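Local coordinates for protein alpha-/beta-galactoside alpha-2,3-sialyltransferase (Photobacterium phosphoreum, PDB 2ZWI) that probably transfers sialic acid from a CMP-linked donor to the 3-position of galactose in alpha- or beta-galactosides, as a GT-B-type sialyltransferase that binds CMP, at residues A12-I17 with M198-F203; V87-I92 with I105-Y110; D112-Y117 with N349-V354; Y121-L126 with Y133-S138; N158-S163 with T185-V190. All coordinates share one frame; numbering follows the deposited sequence. Where two conformers were deposited one is given.

Contact 1: residues A12-I17 with M198-F203; sequences ATLPTI and MKWDYF
Leu14 meets Met198 and Trp200 at the C-terminal ends of the sheet strands in the N-terminal Rossmann-like domain of this GT-B fold. Leu14 opens helix 14-26, which follows strand 3-10. Met198 and Trp200 sit in the loop after strand 195-197. The contact is apolar and largely buried, with no hydrogen bond between the two segments. Leu14 and Met198 approach tip to tip. The Met198 chain is extended beyond CG, and its SD lies 3.9 Å from Leu14 CD1. Trp200 arrives at about a right angle to Leu14 and offers the edge of its six-membered ring, with the methyl near the ring plane. A chi1 of 162° sets Leu14 CG opposite its own nitrogen and carries the branch out from the helix toward both partners. Thr13, the N-cap residue just before, belongs to the CMP pocket and makes a weak hydrogen bond to the nucleotide. Trp200 also touches Glu306, another CMP-binding residue, and its NE1 is hydrogen-bonded to a bound glycerol. The contact therefore lies beside the nucleotide site. Leu14 CD1, which also meets Met198 SD, lies 3.4 Å from Trp200 CH2 and 3.6 Å from Trp200 CZ2.

Contact 2: residues V87-I92 with I105-Y110; sequences VDVVNI and IELNFY
Val89 packs on Leu107 and Phe109, joining helix 86-98 to strand 104-110 within a beta-alpha-beta unit that starts with strand 74-82. In the helical segment 87-92, Val87 comes first, with its side chain turned from the strand. Its carbonyl oxygen accepts both Asn91 N and Asn91 ND2, each at 3.1 Å from Val87 O. The two donors come from opposite faces of the carbonyl plane, and the second bond turns the Asn91 amide back along its own helix. Asp88 makes salt bridges with Arg11 and Arg58. Val89 then points at the strand and carries the contact with both methyls. Its CG1 is 3.4 Å from Phe109 CE1, and its CG2 is 3.6 Å from Phe109 CZ. The side chains of Val89 and Phe109 come from opposite directions. Val89 CG2 also lies 3.9 Å from Leu107 CD2. The chi1 of Val89 is 0°, an eclipsed value, so the exact placing of these methyls carries some doubt. Val90 turns from the strand to Phe162, and Ile92 packs on strand 74-82 and helix 58-70. The interface is buried and wholly apolar. Strand 104-110 lies between strands 74-82 and 168-172 in the parallel sheet. Helix 86-98 covers one side of it, and Phe162 packs against both the helix and the strand.

Contact 3: residues D112-Y117 with N349-V354; sequences DGSAEY and NALIQV
Ser114 meets Leu351, and Tyr117 meets Val354, where the N-terminal ends of helices 114-125 and 350-357 come together. Helix 114-125 follows strand 104-110 of the seven-stranded sheet. Helix 350-357 lies between strands 334-340 and 366-368 of the six-stranded one. The contact thus joins the two domains of the GT-B fold. Leu351 CG stands trans to its amide nitrogen (chi1 -179°), and this sends CD1 to within 3.8 Å of Ser114 CB. The serine methylene meets the leucine more closely than its oxygen does. Val354 lies with CG1 4.0 Å from Tyr117 CB and also packs against the Tyr117 carbonyl. Two conformers were deposited for Val354, so its exact methyl distances are uncertain. Tyr117 CG is anti to the carbonyl carbon (chi1 -68°), and the ring leads away from Val354. The phenol bonds to Asp111 OD2 and to the backbone N of Arg174, and the ring meets Phe327. Each segment also holds its own start in place. Asn349 is the N-cap of its helix, and its OD1 accepts Ile352 N at 2.8 Å. Glu116 OE1 accepts Asp112 N at 2.7 Å from above the carboxylate plane. No hydrogen bond links the two segments. The contact is van der Waals packing, mostly between apolar groups. The directional bonds lie within each segment or go to other residues, such as Ser114 N to the CMP-binding Ser324.

Contact 4: residues Y121-L126 with Y133-S138; sequences YDFSRL and YKISLS
This is a helix-helix contact at the periphery of the N-terminal domain, between the end of helix 114-125 and helix 128-147, which follows it after a short turn. It is made by apolar groups, including the aliphatic part of Lys134, and is only partly buried. With chi1 at -175°, Phe123 swings its ring off its helix toward the second one. Ile135 crosses it at about a right angle and meets the ring edge, with CD1 4.0 Å from Phe123 CZ. Lys134 slides past the ring in the opposite direction. Its chain also crosses Leu126, where Lys134 CE lies 3.5 Å from Leu126 CD2. This distance is uncertain, since Leu126 has a second conformer. Away from the interface, Arg125 holds Ser124 OG side-on with NE and NH2 and lays its guanidinium over one face of the Tyr121 ring, offset toward the rim. Helix 156-159 packs against both Phe123 and Lys134. Ile135 continues onto helix 185-191, while Tyr121 reaches helix 350-357 from the same helix as Phe123.

Contact 5: residues N158-S163 with T185-V190; sequences NIYGFS and TSLKRV
Tyr160 and Leu187 join the turn that ends helix 156-159 to helix 185-191 in the N-terminal Rossmann-like domain. Strand 168-172 lies between these two helices in the chain. Apolar contacts dominate. The Leu187 side chain leaves its helix on the far side from its own nitrogen (chi1 -176°) and reaches out so that CD1 comes 4.0 Å from Tyr160 CB. The Tyr160 ring leads away from this meeting point. Leu187 CD2 lies obliquely to that ring. Leu187 also packs on Leu120 of helix 114-125, which Tyr160 touches too.

A second kind of contact sets a methyl against a carbonyl. Val190, one turn further along, points the same way as Leu187 and brings CG1 to 4.2 Å from Tyr160 O.

Polar bonds hold the turn from within and from outside. Gly161 N bonds to Asn158 O at 3.0 Å, closing the end of the short helix. The Tyr160 phenol is hydrogen-bonded to Asp111, and the Tyr170 hydroxyl bonds both Ile159 O and Phe162 N. No hydrogen bond spans the two segments. At the far end of the contact, Ser163 OG approaches the backbone of the second helix, 3.5 Å from Val190 O.

How the contacts relate
Contacts 1 and 3 lie nearest the CMP site: the side chains of Leu14 and Ser114 come within about 5 Å and 4 Å of the nucleotide, and contact 1 holds the pocket residue Thr13. The two contacts touch through Ala12 CB and Asp112 OD1, 3.3 Å apart. Contact 2 meets contact 1 where Pro15 CG lies 3.5 Å from Tyr110 O, and contact 5 where Phe162 CZ is 3.6 Å from Val90 CG2. Contacts 3 and 4 share helix 114-125. Contacts 4 and 5 join where Ile135 CD1 is 3.5 Å from Ser186 O. Contacts 2 and 4 lie away from the site. In contact 5 the side chain of Tyr160 is about 14 Å from the bound cytidine-5'-monophosphate.

Contact 1: residues A12-I17 with M198-F203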
# COMPACT_ATOMS: atom_id res chain seq x y z
N ALA A 12 2.99 4.60 -6.27
CA ALA A 12 1.86 3.67 -6.28
C ALA A 12 0.59 4.36 -5.80
O ALA A 12 0.35 5.52 -6.14
CB ALA A 12 2.19 2.45 -5.41
N THR A 13 -0.23 3.66 -5.00
CA THR A 13 -1.44 4.28 -4.46
C THR A 13 -1.58 4.17 -2.94
O THR A 13 -2.09 5.10 -2.31
CB THR A 13 -2.74 3.75 -5.11
OG1 THR A 13 -2.67 2.33 -5.19
CG2 THR A 13 -2.92 4.31 -6.51
N LEU A 14 -1.15 3.04 -2.37
CA LEU A 14 -1.34 2.78 -0.94
C LEU A 14 -0.62 3.81 -0.08
O LEU A 14 -1.26 4.43 0.77
CB LEU A 14 -0.96 1.34 -0.55
CG LEU A 14 -0.69 1.02 0.94
CD1 LEU A 14 -1.94 1.15 1.80
CD2 LEU A 14 -0.09 -0.38 1.07
N PRO A 15 0.70 4.03 -0.30
CA PRO A 15 1.36 5.10 0.46
C PRO A 15 0.72 6.48 0.27
O PRO A 15 0.67 7.25 1.22
CB PRO A 15 2.80 5.08 -0.06
CG PRO A 15 3.00 3.66 -0.54
CD PRO A 15 1.67 3.31 -1.16
N THR A 16 0.23 6.78 -0.93
CA THR A 16 -0.39 8.06 -1.19
C THR A 16 -1.63 8.21 -0.32
O THR A 16 -1.79 9.22 0.36
CB THR A 16 -0.76 8.24 -2.68
OG1 THR A 16 0.44 8.28 -3.46
CG2 THR A 16 -1.55 9.51 -2.89
N ILE A 17 -2.50 7.20 -0.32
CA ILE A 17 -3.77 7.23 0.41
C ILE A 17 -3.53 7.37 1.92
O ILE A 17 -4.20 8.16 2.60
CB ILE A 17 -4.65 5.98 0.09
CG1 ILE A 17 -5.00 5.90 -1.41
CG2 ILE A 17 -5.89 5.91 0.98
CD1 ILE A 17 -5.92 6.99 -1.94
N MET A 198 -0.31 0.15 10.08
CA MET A 198 -1.20 1.03 9.32
C MET A 198 -2.61 0.96 9.88
O MET A 198 -3.15 -0.15 10.09
CB MET A 198 -1.23 0.66 7.83
CG MET A 198 -0.07 1.20 7.04
SD MET A 198 -0.28 0.79 5.30
CE MET A 198 1.28 1.30 4.61
N LYS A 199 -3.19 2.13 10.14
CA LYS A 199 -4.57 2.22 10.64
C LYS A 199 -5.55 2.61 9.54
O LYS A 199 -5.19 3.31 8.58
CB LYS A 199 -4.66 3.21 11.81
CG LYS A 199 -3.74 2.86 12.98
CD LYS A 199 -3.96 1.44 13.52
CE LYS A 199 -5.22 1.34 14.36
NZ LYS A 199 -5.16 0.15 15.25
N TRP A 200 -6.79 2.16 9.69
CA TRP A 200 -7.81 2.35 8.67
C TRP A 200 -9.13 2.89 9.25
O TRP A 200 -10.15 2.98 8.55
CB TRP A 200 -8.03 1.05 7.88
CG TRP A 200 -6.79 0.58 7.11
CD1 TRP A 200 -5.90 -0.39 7.49
CD2 TRP A 200 -6.32 1.08 5.85
NE1 TRP A 200 -4.91 -0.52 6.55
CE2 TRP A 200 -5.14 0.36 5.53
CE3 TRP A 200 -6.78 2.05 4.95
CZ2 TRP A 200 -4.41 0.60 4.36
CZ3 TRP A 200 -6.05 2.29 3.78
CH2 TRP A 200 -4.88 1.55 3.49
N ASP A 201 -9.10 3.28 10.51
CA ASP A 201 -10.30 3.70 11.24
C ASP A 201 -10.29 5.20 11.52
O ASP A 201 -10.95 5.67 12.45
CB ASP A 201 -10.42 2.92 12.55
CG ASP A 201 -9.22 3.11 13.47
OD1 ASP A 201 -8.25 3.80 13.08
OD2 ASP A 201 -9.24 2.56 14.59
N TYR A 202 -9.54 5.95 10.72
CA TYR A 202 -9.45 7.41 10.86
C TYR A 202 -10.81 8.10 10.77
O TYR A 202 -11.06 9.08 11.49
CB TYR A 202 -8.50 8.00 9.81
CG TYR A 202 -7.04 7.69 10.08
CD1 TYR A 202 -6.43 6.58 9.51
CD2 TYR A 202 -6.28 8.51 10.91
CE1 TYR A 202 -5.09 6.28 9.76
CE2 TYR A 202 -4.94 8.23 11.16
CZ TYR A 202 -4.35 7.12 10.58
OH TYR A 202 -3.03 6.83 10.84
N PHE A 203 -11.69 7.60 9.91
CA PHE A 203 -13.00 8.23 9.71
C PHE A 203 -13.88 8.22 10.96
O PHE A 203 -14.82 9.00 11.06
CB PHE A 203 -13.73 7.63 8.50
CG PHE A 203 -13.50 8.38 7.22
CD1 PHE A 203 -12.21 8.74 6.82
CD2 PHE A 203 -14.57 8.71 6.39
CE1 PHE A 203 -12.00 9.45 5.62
CE2 PHE A 203 -14.37 9.40 5.18
CZ PHE A 203 -13.08 9.77 4.80

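Contact 2: residues V87-I92 with I105-Y110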
# COMPACT_ATOMS: atom_id res chain seq x y z
N VAL A 87 14.43 4.21 -2.92
CA VAL A 87 15.37 4.93 -3.79
C VAL A 87 15.00 6.41 -3.98
O VAL A 87 15.87 7.27 -4.04
CB VAL A 87 15.55 4.23 -5.19
CG1 VAL A 87 14.28 4.33 -6.03
CG2 VAL A 87 16.76 4.82 -5.95
N ASP A 88 13.70 6.70 -4.08
CA ASP A 88 13.26 8.08 -4.21
C ASP A 88 13.61 8.90 -2.97
O ASP A 88 14.09 10.02 -3.09
CB ASP A 88 11.76 8.16 -4.51
CG ASP A 88 11.40 7.54 -5.85
OD1 ASP A 88 10.27 7.06 -5.98
OD2 ASP A 88 12.24 7.55 -6.78
N VAL A 89 13.41 8.34 -1.77
CA VAL A 89 13.83 9.08 -0.57
C VAL A 89 15.36 9.15 -0.41
O VAL A 89 15.88 10.17 0.03
CB VAL A 89 13.01 8.75 0.76
CG1 VAL A 89 11.91 7.72 0.55
CG2 VAL A 89 13.90 8.47 1.97
N VAL A 90 16.08 8.12 -0.84
CA VAL A 90 17.56 8.17 -0.92
C VAL A 90 18.05 9.42 -1.68
O VAL A 90 18.92 10.16 -1.20
CB VAL A 90 18.16 6.89 -1.57
CG1 VAL A 90 19.66 7.08 -1.86
CG2 VAL A 90 17.95 5.67 -0.68
N ASN A 91 17.47 9.66 -2.86
CA ASN A 91 17.86 10.80 -3.68
C ASN A 91 17.47 12.16 -3.08
O ASN A 91 18.16 13.16 -3.29
CB ASN A 91 17.32 10.64 -5.10
CG ASN A 91 18.20 9.76 -5.96
OD1 ASN A 91 19.20 10.22 -6.52
ND2 ASN A 91 17.84 8.47 -6.06
N ILE A 92 16.37 12.18 -2.32
CA ILE A 92 16.00 13.37 -1.56
C ILE A 92 16.99 13.60 -0.42
O ILE A 92 17.49 14.72 -0.24
CB ILE A 92 14.51 13.32 -1.08
CG1 ILE A 92 13.56 13.34 -2.29
CG2 ILE A 92 14.21 14.51 -0.13
CD1 ILE A 92 12.15 12.75 -2.03
N ILE A 105 16.90 15.33 9.48
CA ILE A 105 16.06 14.52 8.59
C ILE A 105 15.37 13.40 9.37
O ILE A 105 16.02 12.68 10.12
CB ILE A 105 16.86 13.89 7.41
CG1 ILE A 105 17.42 14.98 6.49
CG2 ILE A 105 15.97 12.93 6.60
CD1 ILE A 105 18.62 14.54 5.66
N GLU A 106 14.06 13.28 9.18
CA GLU A 106 13.27 12.19 9.76
C GLU A 106 12.48 11.52 8.65
O GLU A 106 12.08 12.17 7.69
CB GLU A 106 12.34 12.73 10.84
CG GLU A 106 13.11 13.25 12.05
CD GLU A 106 12.22 13.70 13.19
OE1 GLU A 106 12.77 14.28 14.17
OE2 GLU A 106 10.99 13.49 13.12
N LEU A 107 12.25 10.22 8.79
CA LEU A 107 11.70 9.41 7.70
C LEU A 107 10.45 8.65 8.11
O LEU A 107 10.39 8.09 9.20
CB LEU A 107 12.73 8.39 7.19
CG LEU A 107 14.12 8.91 6.79
CD1 LEU A 107 15.05 7.77 6.49
CD2 LEU A 107 14.03 9.88 5.59
N ASN A 108 9.45 8.65 7.23
CA ASN A 108 8.28 7.79 7.34
C ASN A 108 8.15 6.99 6.05
O ASN A 108 7.90 7.58 4.98
CB ASN A 108 7.01 8.61 7.57
CG ASN A 108 7.03 9.36 8.90
OD1 ASN A 108 7.12 10.60 8.93
ND2 ASN A 108 6.95 8.62 9.99
N PHE A 109 8.33 5.66 6.13
CA PHE A 109 8.15 4.77 4.99
C PHE A 109 6.81 4.01 5.08
O PHE A 109 6.49 3.42 6.11
CB PHE A 109 9.29 3.74 4.90
CG PHE A 109 10.62 4.31 4.46
CD1 PHE A 109 10.90 4.50 3.10
CD2 PHE A 109 11.60 4.63 5.40
CE1 PHE A 109 12.13 5.02 2.68
CE2 PHE A 109 12.84 5.14 4.99
CZ PHE A 109 13.11 5.34 3.63
N TYR A 110 6.04 4.04 4.00
CA TYR A 110 4.78 3.32 3.91
C TYR A 110 4.90 2.18 2.91
O TYR A 110 5.33 2.41 1.78
CB TYR A 110 3.68 4.29 3.43
CG TYR A 110 3.37 5.38 4.43
CD1 TYR A 110 4.16 6.53 4.51
CD2 TYR A 110 2.29 5.26 5.29
CE1 TYR A 110 3.88 7.53 5.43
CE2 TYR A 110 1.99 6.26 6.22
CZ TYR A 110 2.79 7.37 6.28
OH TYR A 110 2.48 8.33 7.19

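Contact 3: residues D112-Y117 with N349-V354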
# COMPACT_ATOMS: atom_id res chain seq x y z
N ASP A 112 4.40 -0.47 0.01
CA ASP A 112 3.83 -0.34 -1.34
C ASP A 112 2.63 -1.27 -1.55
O ASP A 112 1.66 -0.91 -2.22
CB ASP A 112 4.95 -0.63 -2.36
CG ASP A 112 4.48 -0.60 -3.81
OD1 ASP A 112 4.68 0.43 -4.47
OD2 ASP A 112 3.97 -1.63 -4.30
N GLY A 113 2.70 -2.47 -0.98
CA GLY A 113 1.71 -3.51 -1.20
C GLY A 113 2.29 -4.89 -0.91
O GLY A 113 3.08 -5.05 0.02
N SER A 114 1.93 -5.86 -1.73
CA SER A 114 2.34 -7.25 -1.54
C SER A 114 3.85 -7.51 -1.73
O SER A 114 4.39 -8.47 -1.17
CB SER A 114 1.55 -8.16 -2.49
OG SER A 114 1.97 -7.97 -3.82
N ALA A 115 4.52 -6.67 -2.53
CA ALA A 115 5.95 -6.85 -2.83
C ALA A 115 6.83 -6.91 -1.59
O ALA A 115 7.69 -7.79 -1.49
CB ALA A 115 6.44 -5.78 -3.81
N GLU A 116 6.64 -5.99 -0.64
CA GLU A 116 7.42 -6.03 0.61
C GLU A 116 7.24 -7.37 1.33
O GLU A 116 8.19 -7.89 1.90
CB GLU A 116 7.06 -4.88 1.55
CG GLU A 116 7.66 -3.54 1.18
CD GLU A 116 6.78 -2.75 0.21
OE1 GLU A 116 6.84 -1.50 0.22
OE2 GLU A 116 6.02 -3.39 -0.56
N TYR A 117 6.03 -7.91 1.28
CA TYR A 117 5.67 -9.14 2.02
C TYR A 117 6.18 -10.40 1.33
O TYR A 117 6.58 -11.36 2.00
CB TYR A 117 4.17 -9.15 2.38
CG TYR A 117 3.93 -8.06 3.40
CD1 TYR A 117 3.66 -6.75 3.00
CD2 TYR A 117 4.10 -8.31 4.76
CE1 TYR A 117 3.51 -5.73 3.93
CE2 TYR A 117 3.94 -7.30 5.71
CZ TYR A 117 3.66 -6.01 5.28
OH TYR A 117 3.52 -5.02 6.21
N ASN A 349 5.38 -21.00 -3.29
CA ASN A 349 4.89 -19.69 -3.68
C ASN A 349 4.90 -18.75 -2.47
O ASN A 349 4.13 -18.93 -1.52
CB ASN A 349 3.50 -19.80 -4.32
CG ASN A 349 2.99 -18.48 -4.87
OD1 ASN A 349 2.94 -17.48 -4.16
ND2 ASN A 349 2.55 -18.49 -6.13
N ALA A 350 5.80 -17.77 -2.51
CA ALA A 350 5.99 -16.79 -1.42
C ALA A 350 4.74 -16.00 -1.13
O ALA A 350 4.39 -15.77 0.03
CB ALA A 350 7.13 -15.83 -1.77
N LEU A 351 4.08 -15.54 -2.19
CA LEU A 351 2.87 -14.75 -2.04
C LEU A 351 1.79 -15.56 -1.32
O LEU A 351 1.16 -15.07 -0.38
CB LEU A 351 2.39 -14.19 -3.39
CG LEU A 351 1.13 -13.31 -3.35
CD1 LEU A 351 1.39 -11.92 -2.68
CD2 LEU A 351 0.54 -13.15 -4.74
N ILE A 352 1.59 -16.81 -1.75
CA ILE A 352 0.59 -17.68 -1.11
C ILE A 352 0.96 -17.93 0.35
O ILE A 352 0.11 -17.76 1.24
CB ILE A 352 0.44 -19.03 -1.86
CG1 ILE A 352 -0.19 -18.81 -3.24
CG2 ILE A 352 -0.34 -20.04 -1.01
CD1 ILE A 352 -0.35 -20.06 -4.10
N GLN A 353 2.21 -18.31 0.60
CA GLN A 353 2.64 -18.64 1.95
C GLN A 353 2.58 -17.46 2.94
O GLN A 353 2.18 -17.65 4.09
CB GLN A 353 4.01 -19.33 1.98
CG GLN A 353 4.04 -20.71 1.31
CD GLN A 353 3.02 -21.68 1.86
OE1 GLN A 353 2.27 -22.30 1.11
NE2 GLN A 353 2.96 -21.81 3.19
N VAL A 354 2.98 -16.26 2.52
CA VAL A 354 2.90 -15.08 3.41
C VAL A 354 1.45 -14.76 3.74
O VAL A 354 1.14 -14.33 4.85
CB VAL A 354 3.53 -13.79 2.82
CG1 VAL A 354 3.85 -12.80 3.95
CG2 VAL A 354 4.78 -14.08 2.07

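Contact 4: residues Y121-L126 with Y133-S138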
# COMPACT_ATOMS: atom_id res chain seq x y z
N TYR A 121 9.00 -12.76 3.13
CA TYR A 121 8.91 -14.22 3.15
C TYR A 121 10.21 -14.84 2.62
O TYR A 121 10.78 -15.73 3.25
CB TYR A 121 7.72 -14.73 2.34
CG TYR A 121 7.61 -16.24 2.42
CD1 TYR A 121 6.96 -16.83 3.50
CD2 TYR A 121 8.18 -17.06 1.46
CE1 TYR A 121 6.87 -18.21 3.62
CE2 TYR A 121 8.08 -18.46 1.56
CZ TYR A 121 7.43 -19.02 2.65
OH TYR A 121 7.32 -20.38 2.79
N ASP A 122 10.67 -14.36 1.47
CA ASP A 122 11.88 -14.86 0.85
C ASP A 122 13.08 -14.70 1.79
O ASP A 122 13.85 -15.64 2.00
CB ASP A 122 12.13 -14.17 -0.50
CG ASP A 122 11.20 -14.69 -1.61
OD1 ASP A 122 10.72 -15.83 -1.53
OD2 ASP A 122 10.96 -13.94 -2.58
N PHE A 123 13.21 -13.52 2.37
CA PHE A 123 14.28 -13.21 3.32
C PHE A 123 14.23 -14.15 4.53
O PHE A 123 15.28 -14.56 5.03
CB PHE A 123 14.18 -11.75 3.74
CG PHE A 123 15.30 -11.29 4.63
CD1 PHE A 123 16.48 -10.76 4.08
CD2 PHE A 123 15.17 -11.34 6.02
CE1 PHE A 123 17.52 -10.33 4.91
CE2 PHE A 123 16.20 -10.90 6.85
CZ PHE A 123 17.38 -10.40 6.29
N SER A 124 13.02 -14.47 5.00
CA SER A 124 12.83 -15.36 6.15
C SER A 124 13.26 -16.80 5.87
O SER A 124 13.49 -17.56 6.81
CB SER A 124 11.37 -15.36 6.63
OG SER A 124 10.58 -16.24 5.85
N ARG A 125 13.35 -17.18 4.60
CA ARG A 125 13.82 -18.53 4.21
C ARG A 125 15.33 -18.67 4.35
O ARG A 125 15.86 -19.80 4.42
CB ARG A 125 13.43 -18.88 2.76
CG ARG A 125 11.93 -18.85 2.41
CD ARG A 125 11.11 -19.84 3.22
NE ARG A 125 10.69 -19.23 4.47
CZ ARG A 125 9.95 -19.82 5.40
NH1 ARG A 125 9.53 -21.08 5.24
NH2 ARG A 125 9.63 -19.15 6.50
N LEU A 126 16.04 -17.54 4.36
CA LEU A 126 17.50 -17.52 4.48
C LEU A 126 17.93 -18.06 5.83
O LEU A 126 17.23 -17.86 6.82
CB LEU A 126 18.04 -16.10 4.30
CG LEU A 126 18.32 -15.55 2.90
CD1 LEU A 126 17.07 -15.32 2.09
CD2 LEU A 126 19.08 -14.26 3.04
N TYR A 133 24.03 -11.42 8.29
CA TYR A 133 25.10 -10.91 7.43
C TYR A 133 24.60 -9.83 6.48
O TYR A 133 25.19 -8.75 6.39
CB TYR A 133 25.79 -12.04 6.66
CG TYR A 133 26.89 -11.54 5.75
CD1 TYR A 133 28.04 -10.94 6.28
CD2 TYR A 133 26.78 -11.63 4.35
CE1 TYR A 133 29.06 -10.46 5.46
CE2 TYR A 133 27.81 -11.15 3.51
CZ TYR A 133 28.94 -10.57 4.09
OH TYR A 133 29.96 -10.09 3.30
N LYS A 134 23.50 -10.11 5.78
CA LYS A 134 22.89 -9.13 4.87
C LYS A 134 22.53 -7.83 5.61
O LYS A 134 22.77 -6.73 5.10
CB LYS A 134 21.66 -9.73 4.19
CG LYS A 134 21.98 -10.81 3.16
CD LYS A 134 20.72 -11.21 2.39
CE LYS A 134 21.03 -12.04 1.13
NZ LYS A 134 21.92 -11.32 0.18
N ILE A 135 21.99 -7.98 6.82
CA ILE A 135 21.70 -6.86 7.71
C ILE A 135 22.96 -6.07 8.10
O ILE A 135 22.96 -4.84 8.07
CB ILE A 135 20.89 -7.32 8.94
CG1 ILE A 135 19.42 -7.54 8.55
CG2 ILE A 135 20.99 -6.30 10.08
CD1 ILE A 135 18.67 -8.41 9.53
N SER A 136 24.04 -6.78 8.45
CA SER A 136 25.31 -6.13 8.78
C SER A 136 25.81 -5.22 7.65
O SER A 136 26.45 -4.20 7.91
CB SER A 136 26.39 -7.16 9.15
OG SER A 136 26.96 -7.76 7.99
N LEU A 137 25.53 -5.60 6.41
CA LEU A 137 25.93 -4.80 5.25
C LEU A 137 25.04 -3.59 5.00
O LEU A 137 25.46 -2.66 4.32
CB LEU A 137 26.00 -5.69 4.00
CG LEU A 137 27.02 -6.84 3.99
CD1 LEU A 137 26.87 -7.70 2.75
CD2 LEU A 137 28.44 -6.29 4.09
N SER A 138 23.82 -3.59 5.54
CA SER A 138 22.79 -2.62 5.13
C SER A 138 23.11 -1.15 5.43
O SER A 138 22.93 -0.30 4.57
CB SER A 138 21.39 -3.01 5.67
OG SER A 138 21.32 -2.91 7.08

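Contact 5: residues N158-S163 with T185-V190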
# COMPACT_ATOMS: atom_id res chain seq x y z
N ASN A 158 17.95 -3.44 3.13
CA ASN A 158 18.19 -2.03 2.81
C ASN A 158 16.97 -1.15 3.02
O ASN A 158 17.05 -0.15 3.74
CB ASN A 158 18.68 -1.88 1.36
CG ASN A 158 20.13 -2.33 1.18
OD1 ASN A 158 20.81 -2.62 2.16
ND2 ASN A 158 20.59 -2.38 -0.06
N ILE A 159 15.86 -1.53 2.41
CA ILE A 159 14.62 -0.74 2.51
C ILE A 159 14.10 -0.68 3.95
O ILE A 159 13.58 0.35 4.35
CB ILE A 159 13.54 -1.17 1.48
CG1 ILE A 159 12.96 -2.56 1.80
CG2 ILE A 159 14.12 -1.13 0.07
CD1 ILE A 159 11.87 -3.02 0.84
N TYR A 160 14.28 -1.75 4.72
CA TYR A 160 13.93 -1.71 6.15
C TYR A 160 15.10 -1.34 7.08
O TYR A 160 15.02 -1.55 8.30
CB TYR A 160 13.24 -3.02 6.59
CG TYR A 160 11.82 -3.19 6.07
CD1 TYR A 160 10.79 -2.38 6.55
CD2 TYR A 160 11.52 -4.16 5.12
CE1 TYR A 160 9.47 -2.53 6.07
CE2 TYR A 160 10.21 -4.33 4.65
CZ TYR A 160 9.19 -3.50 5.13
OH TYR A 160 7.90 -3.65 4.67
N GLY A 161 16.16 -0.77 6.52
CA GLY A 161 17.39 -0.55 7.29
C GLY A 161 17.76 0.89 7.59
O GLY A 161 18.86 1.15 8.09
N PHE A 162 16.84 1.83 7.32
CA PHE A 162 17.13 3.27 7.44
C PHE A 162 17.16 3.79 8.88
O PHE A 162 17.79 4.82 9.15
CB PHE A 162 16.13 4.11 6.63
CG PHE A 162 16.40 4.13 5.15
CD1 PHE A 162 16.92 5.28 4.55
CD2 PHE A 162 16.10 3.02 4.35
CE1 PHE A 162 17.16 5.32 3.17
CE2 PHE A 162 16.34 3.05 2.97
CZ PHE A 162 16.87 4.19 2.38
N SER A 163 16.47 3.11 9.81
CA SER A 163 16.48 3.55 11.22
C SER A 163 17.89 3.48 11.86
O SER A 163 18.13 4.07 12.92
CB SER A 163 15.44 2.81 12.06
OG SER A 163 15.88 1.51 12.42
N THR A 185 13.49 -12.77 13.30
CA THR A 185 14.09 -12.20 14.51
C THR A 185 15.20 -11.21 14.17
O THR A 185 15.26 -10.11 14.73
CB THR A 185 14.63 -13.32 15.46
OG1 THR A 185 13.55 -14.16 15.85
CG2 THR A 185 15.24 -12.73 16.73
N SER A 186 16.07 -11.58 13.22
CA SER A 186 17.19 -10.73 12.80
C SER A 186 16.77 -9.32 12.38
O SER A 186 17.39 -8.34 12.78
CB SER A 186 17.96 -11.40 11.67
OG SER A 186 18.51 -12.63 12.13
N LEU A 187 15.70 -9.24 11.58
CA LEU A 187 15.18 -7.95 11.10
C LEU A 187 14.37 -7.22 12.17
O LEU A 187 14.46 -5.99 12.28
CB LEU A 187 14.33 -8.15 9.84
CG LEU A 187 13.78 -6.90 9.14
CD1 LEU A 187 14.88 -5.90 8.76
CD2 LEU A 187 12.99 -7.31 7.90
N LYS A 188 13.61 -7.98 12.95
CA LYS A 188 12.81 -7.43 14.04
C LYS A 188 13.69 -6.61 14.99
O LYS A 188 13.31 -5.49 15.39
CB LYS A 188 12.07 -8.56 14.79
CG LYS A 188 11.25 -8.14 16.03
CD LYS A 188 10.14 -7.14 15.70
CE LYS A 188 9.18 -6.98 16.88
NZ LYS A 188 8.10 -5.99 16.61
N ARG A 189 14.86 -7.14 15.33
CA ARG A 189 15.80 -6.45 16.21
C ARG A 189 16.19 -5.08 15.69
O ARG A 189 16.42 -4.17 16.48
CB ARG A 189 17.06 -7.27 16.44
CG ARG A 189 17.02 -8.13 17.70
CD ARG A 189 18.43 -8.60 18.07
NE ARG A 189 19.12 -9.11 16.89
CZ ARG A 189 19.12 -10.39 16.51
NH1 ARG A 189 18.50 -11.31 17.25
NH2 ARG A 189 19.78 -10.74 15.42
N VAL A 190 16.31 -4.95 14.38
CA VAL A 190 16.65 -3.67 13.76
C VAL A 190 15.52 -2.64 13.93
O VAL A 190 15.77 -1.49 14.31
CB VAL A 190 17.02 -3.86 12.27
CG1 VAL A 190 17.43 -2.53 11.65
CG2 VAL A 190 18.15 -4.90 12.13